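Local structure of protein-S-isoprenylcysteine O-methyltransferase (Tribolium castaneum, 5V7P) at residues His201-Tyr204 with Ala205-Arg208. The protein catalyses the S-adenosyl-L-methionine-dependent methyl esterification of the isoprenylated C-terminal cysteine of proteins, as a membrane enzyme of the endoplasmic reticulum. Sequence-based numbering, arbitrary orientation.
Sequences HGVY and AWFR. With SAH (S-adenosyl-L-homocysteine), chain C; MPG ([(Z)-octadec-9-enyl] (2R)-2,3-bis(oxidanyl)propanoate), chain B; MPG ([(Z)-octadec-9-enyl] (2R)-2,3-bis(oxidanyl)propanoate), chain R.
V203 and W206 meet across a single short helical turn, 203-206, probably on the cytoplasmic side of the membrane, between the cofactor and bound lipid. The weakly bonded turn is held by A205 N to G202 O (2.7 Å) and F207 N to V203 O, with a weak third bond from W206 N to V203 O. From W206, CB sits 3.5 Å from V203 O. CG anti to the carbonyl carbon (chi1 -53°) brings the indole across the V203 side chain, CD2 near V203 CA and CD1 near G202 O; on the same face V203 CG1 stands over the six-membered ring of W206, 4.2 Å from its centroid, in a CH-pi contact. W206 CE3 also nears V203 CG1, W206 CZ3 is 3.8 Å from V203 CG1, W206 CZ2 lies near C4 of the chain R MPG, and W206 CH2 is 3.9 Å from C6 of that lipid. With an alanine here, V203 CG1 would probably lose its aromatic cover and the lipid chain its indole neighbour. On the cofactor side, Y204, an S-adenosyl-L-methionine-binding residue, lies against V199 and P210, and its OH gives a weak hydrogen bond to SAH OXT at 2.8 Å.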
loop_
_atom_site.group_PDB
_atom_site.type_symbol
_atom_site.label_atom_id
_atom_site.label_comp_id
_atom_site.label_asym_id
_atom_site.label_seq_id
_atom_site.Cartn_x
_atom_site.Cartn_y
_atom_site.Cartn_z
ATOM N N HIS A 201 21.039 -7.984 -7.119
ATOM C CA HIS A 201 22.094 -7.000 -6.943
ATOM C C HIS A 201 21.552 -5.771 -6.224
ATOM O O HIS A 201 20.344 -5.613 -6.031
ATOM C CB HIS A 201 22.700 -6.608 -8.294
ATOM C CG HIS A 201 21.753 -5.873 -9.193
ATOM N ND1 HIS A 201 20.784 -6.512 -9.935
ATOM C CD2 HIS A 201 21.632 -4.554 -9.473
ATOM C CE1 HIS A 201 20.104 -5.618 -10.631
ATOM N NE2 HIS A 201 20.599 -4.422 -10.369
ATOM N N GLY A 202 22.473 -4.893 -5.832
ATOM C CA GLY A 202 22.082 -3.706 -5.094
ATOM C C GLY A 202 21.507 -4.077 -3.739
ATOM O O GLY A 202 21.942 -5.035 -3.091
ATOM N N VAL A 203 20.508 -3.308 -3.300
ATOM C CA VAL A 203 19.868 -3.587 -2.021
ATOM C C VAL A 203 19.253 -4.980 -1.995
ATOM O O VAL A 203 19.008 -5.526 -0.915
ATOM C CB VAL A 203 18.815 -2.504 -1.699
ATOM C CG1 VAL A 203 19.495 -1.161 -1.470
ATOM C CG2 VAL A 203 17.775 -2.400 -2.809
ATOM N N TYR A 204 19.003 -5.580 -3.162
ATOM C CA TYR A 204 18.533 -6.959 -3.189
ATOM C C TYR A 204 19.632 -7.954 -2.842
ATOM O O TYR A 204 19.332 -9.135 -2.643
ATOM C CB TYR A 204 17.927 -7.284 -4.556
ATOM C CG TYR A 204 16.555 -6.680 -4.723
ATOM C CD1 TYR A 204 16.394 -5.401 -5.240
ATOM C CD2 TYR A 204 15.420 -7.376 -4.332
ATOM C CE1 TYR A 204 15.138 -4.839 -5.377
ATOM C CE2 TYR A 204 14.165 -6.827 -4.467
ATOM C CZ TYR A 204 14.028 -5.557 -4.986
ATOM O OH TYR A 204 12.775 -5.008 -5.118
ATOM N N ALA A 205 20.886 -7.509 -2.756
ATOM C CA ALA A 205 21.934 -8.338 -2.179
ATOM C C ALA A 205 21.935 -8.284 -0.657
ATOM O O ALA A 205 22.443 -9.211 -0.018
ATOM C CB ALA A 205 23.303 -7.909 -2.711
ATOM N N TRP A 206 21.380 -7.222 -0.068
ATOM C CA TRP A 206 21.281 -7.127 1.386
ATOM C C TRP A 206 20.064 -7.884 1.903
ATOM O O TRP A 206 20.169 -8.680 2.843
ATOM C CB TRP A 206 21.199 -5.660 1.820
ATOM C CG TRP A 206 22.287 -4.779 1.288
ATOM C CD1 TRP A 206 23.458 -5.168 0.705
ATOM C CD2 TRP A 206 22.296 -3.346 1.288
ATOM N NE1 TRP A 206 24.196 -4.066 0.343
ATOM C CE2 TRP A 206 23.505 -2.936 0.691
ATOM C CE3 TRP A 206 21.399 -2.371 1.735
ATOM C CZ2 TRP A 206 23.839 -1.592 0.531
ATOM C CZ3 TRP A 206 21.733 -1.038 1.576
ATOM C CH2 TRP A 206 22.942 -0.661 0.978
ATOM N N PHE A 207 18.901 -7.634 1.305
ATOM C CA PHE A 207 17.646 -8.238 1.724
ATOM C C PHE A 207 16.906 -8.763 0.504
ATOM O O PHE A 207 17.056 -8.243 -0.606
ATOM C CB PHE A 207 16.749 -7.230 2.460
ATOM C CG PHE A 207 17.494 -6.301 3.373
ATOM C CD1 PHE A 207 17.938 -6.731 4.612
ATOM C CD2 PHE A 207 17.735 -4.989 2.999
ATOM C CE1 PHE A 207 18.616 -5.873 5.456
ATOM C CE2 PHE A 207 18.415 -4.127 3.839
ATOM C CZ PHE A 207 18.854 -4.571 5.069
ATOM N N ARG A 208 16.097 -9.801 0.718
ATOM C CA ARG A 208 15.258 -10.321 -0.352
ATOM C C ARG A 208 14.054 -9.432 -0.630
ATOM O O ARG A 208 13.507 -9.480 -1.736
ATOM C CB ARG A 208 14.782 -11.736 -0.014
ATOM C CG ARG A 208 15.913 -12.719 0.234
ATOM C CD ARG A 208 15.525 -14.131 -0.167
ATOM N NE ARG A 208 14.400 -14.649 0.609
ATOM C CZ ARG A 208 14.505 -15.310 1.759
ATOM N NH1 ARG A 208 15.693 -15.547 2.297
ATOM N NH2 ARG A 208 13.413 -15.739 2.379
HETATM N N SAH C . 9.314 -8.028 -2.300
HETATM C CA SAH C . 10.181 -7.138 -3.059
HETATM C CB SAH C . 9.435 -6.560 -4.256
HETATM C CG SAH C . 8.078 -5.946 -3.924
HETATM S SD SAH C . 7.163 -5.523 -5.431
HETATM C C SAH C . 10.711 -6.009 -2.178
HETATM O O SAH C . 10.207 -5.769 -1.080
HETATM O OXT SAH C . 11.657 -5.307 -2.539
HETATM C "C5'" SAH C . 6.362 -7.146 -5.585
HETATM C "C4'" SAH C . 6.706 -7.873 -6.879
HETATM O "O4'" SAH C . 8.108 -7.984 -7.016
HETATM C "C3'" SAH C . 6.135 -9.284 -6.866
HETATM O "O3'" SAH C . 5.260 -9.475 -7.954
HETATM C "C2'" SAH C . 7.328 -10.212 -6.957
HETATM O "O2'" SAH C . 7.104 -11.243 -7.892
HETATM C "C1'" SAH C . 8.483 -9.302 -7.367
HETATM N N9 SAH C . 9.766 -9.645 -6.720
HETATM C C8 SAH C . 9.998 -9.882 -5.390
HETATM N N7 SAH C . 11.312 -10.145 -5.215
HETATM C C5 SAH C . 11.924 -10.076 -6.415
HETATM C C6 SAH C . 13.243 -10.259 -6.803
HETATM N N6 SAH C . 14.179 -10.563 -5.908
HETATM N N1 SAH C . 13.574 -10.121 -8.131
HETATM C C2 SAH C . 12.609 -9.806 -9.063
HETATM N N3 SAH C . 11.302 -9.627 -8.670
HETATM C C4 SAH C . 10.967 -9.761 -7.368
HETATM C C2 MPG B . 19.436 2.248 -8.374
HETATM C C3 MPG B . 20.497 3.125 -7.706
HETATM C C4 MPG B . 19.851 4.029 -6.659
HETATM C C5 MPG B . 20.912 4.445 -5.643
HETATM C C6 MPG B . 20.478 5.727 -4.931
HETATM C C7 MPG B . 21.374 5.957 -3.715
HETATM C C8 MPG B . 20.663 6.860 -2.710
HETATM C C9 MPG B . 21.695 7.768 -2.040
HETATM C C10 MPG B . 21.357 8.915 -1.485
HETATM C C11 MPG B . 19.909 9.409 -1.477
HETATM C C12 MPG B . 19.730 10.479 -0.400
HETATM C C13 MPG B . 18.835 11.599 -0.929
HETATM C C14 MPG B . 18.389 12.481 0.235
HETATM O O1 MPG B . 19.293 1.054 -10.437
HETATM C C1 MPG B . 19.546 2.321 -9.895
HETATM C CXD MPG B . 19.338 -0.051 -12.717
HETATM O O2 MPG B . 18.287 -0.406 -13.572
HETATM C C21 MPG B . 19.765 -1.265 -11.896
HETATM O O3 MPG B . 19.778 -2.406 -12.710
HETATM O O4 MPG B . 18.144 1.902 -12.172
HETATM C CX3 MPG B . 18.869 1.053 -11.772
HETATM C C2 MPG R . 23.444 0.111 -4.364
HETATM C C3 MPG R . 22.768 1.301 -3.689
HETATM C C4 MPG R . 23.290 1.413 -2.260
HETATM C C5 MPG R . 22.648 2.617 -1.575
HETATM C C6 MPG R . 21.296 2.227 -0.984
HETATM C C7 MPG R . 20.882 3.253 0.069
HETATM C C8 MPG R . 19.744 2.685 0.908
HETATM C C9 MPG R . 19.630 3.491 2.207
HETATM C C10 MPG R . 19.506 2.966 3.410
HETATM C C11 MPG R . 19.449 1.467 3.712
HETATM C C12 MPG R . 20.504 1.119 4.754
HETATM C C13 MPG R . 20.088 1.693 6.105
HETATM O O1 MPG R . 24.301 -0.487 -6.496
HETATM C C1 MPG R . 23.241 0.183 -5.873
HETATM C CXD MPG R . 25.281 -1.288 -8.685
HETATM O O2 MPG R . 25.505 -2.651 -8.455
HETATM C C21 MPG R . 26.529 -0.497 -8.300
HETATM O O3 MPG R . 27.666 -1.147 -8.797
HETATM O O4 MPG R . 23.018 -0.730 -8.327
HETATM C CX3 MPG R . 24.097 -0.815 -7.841
#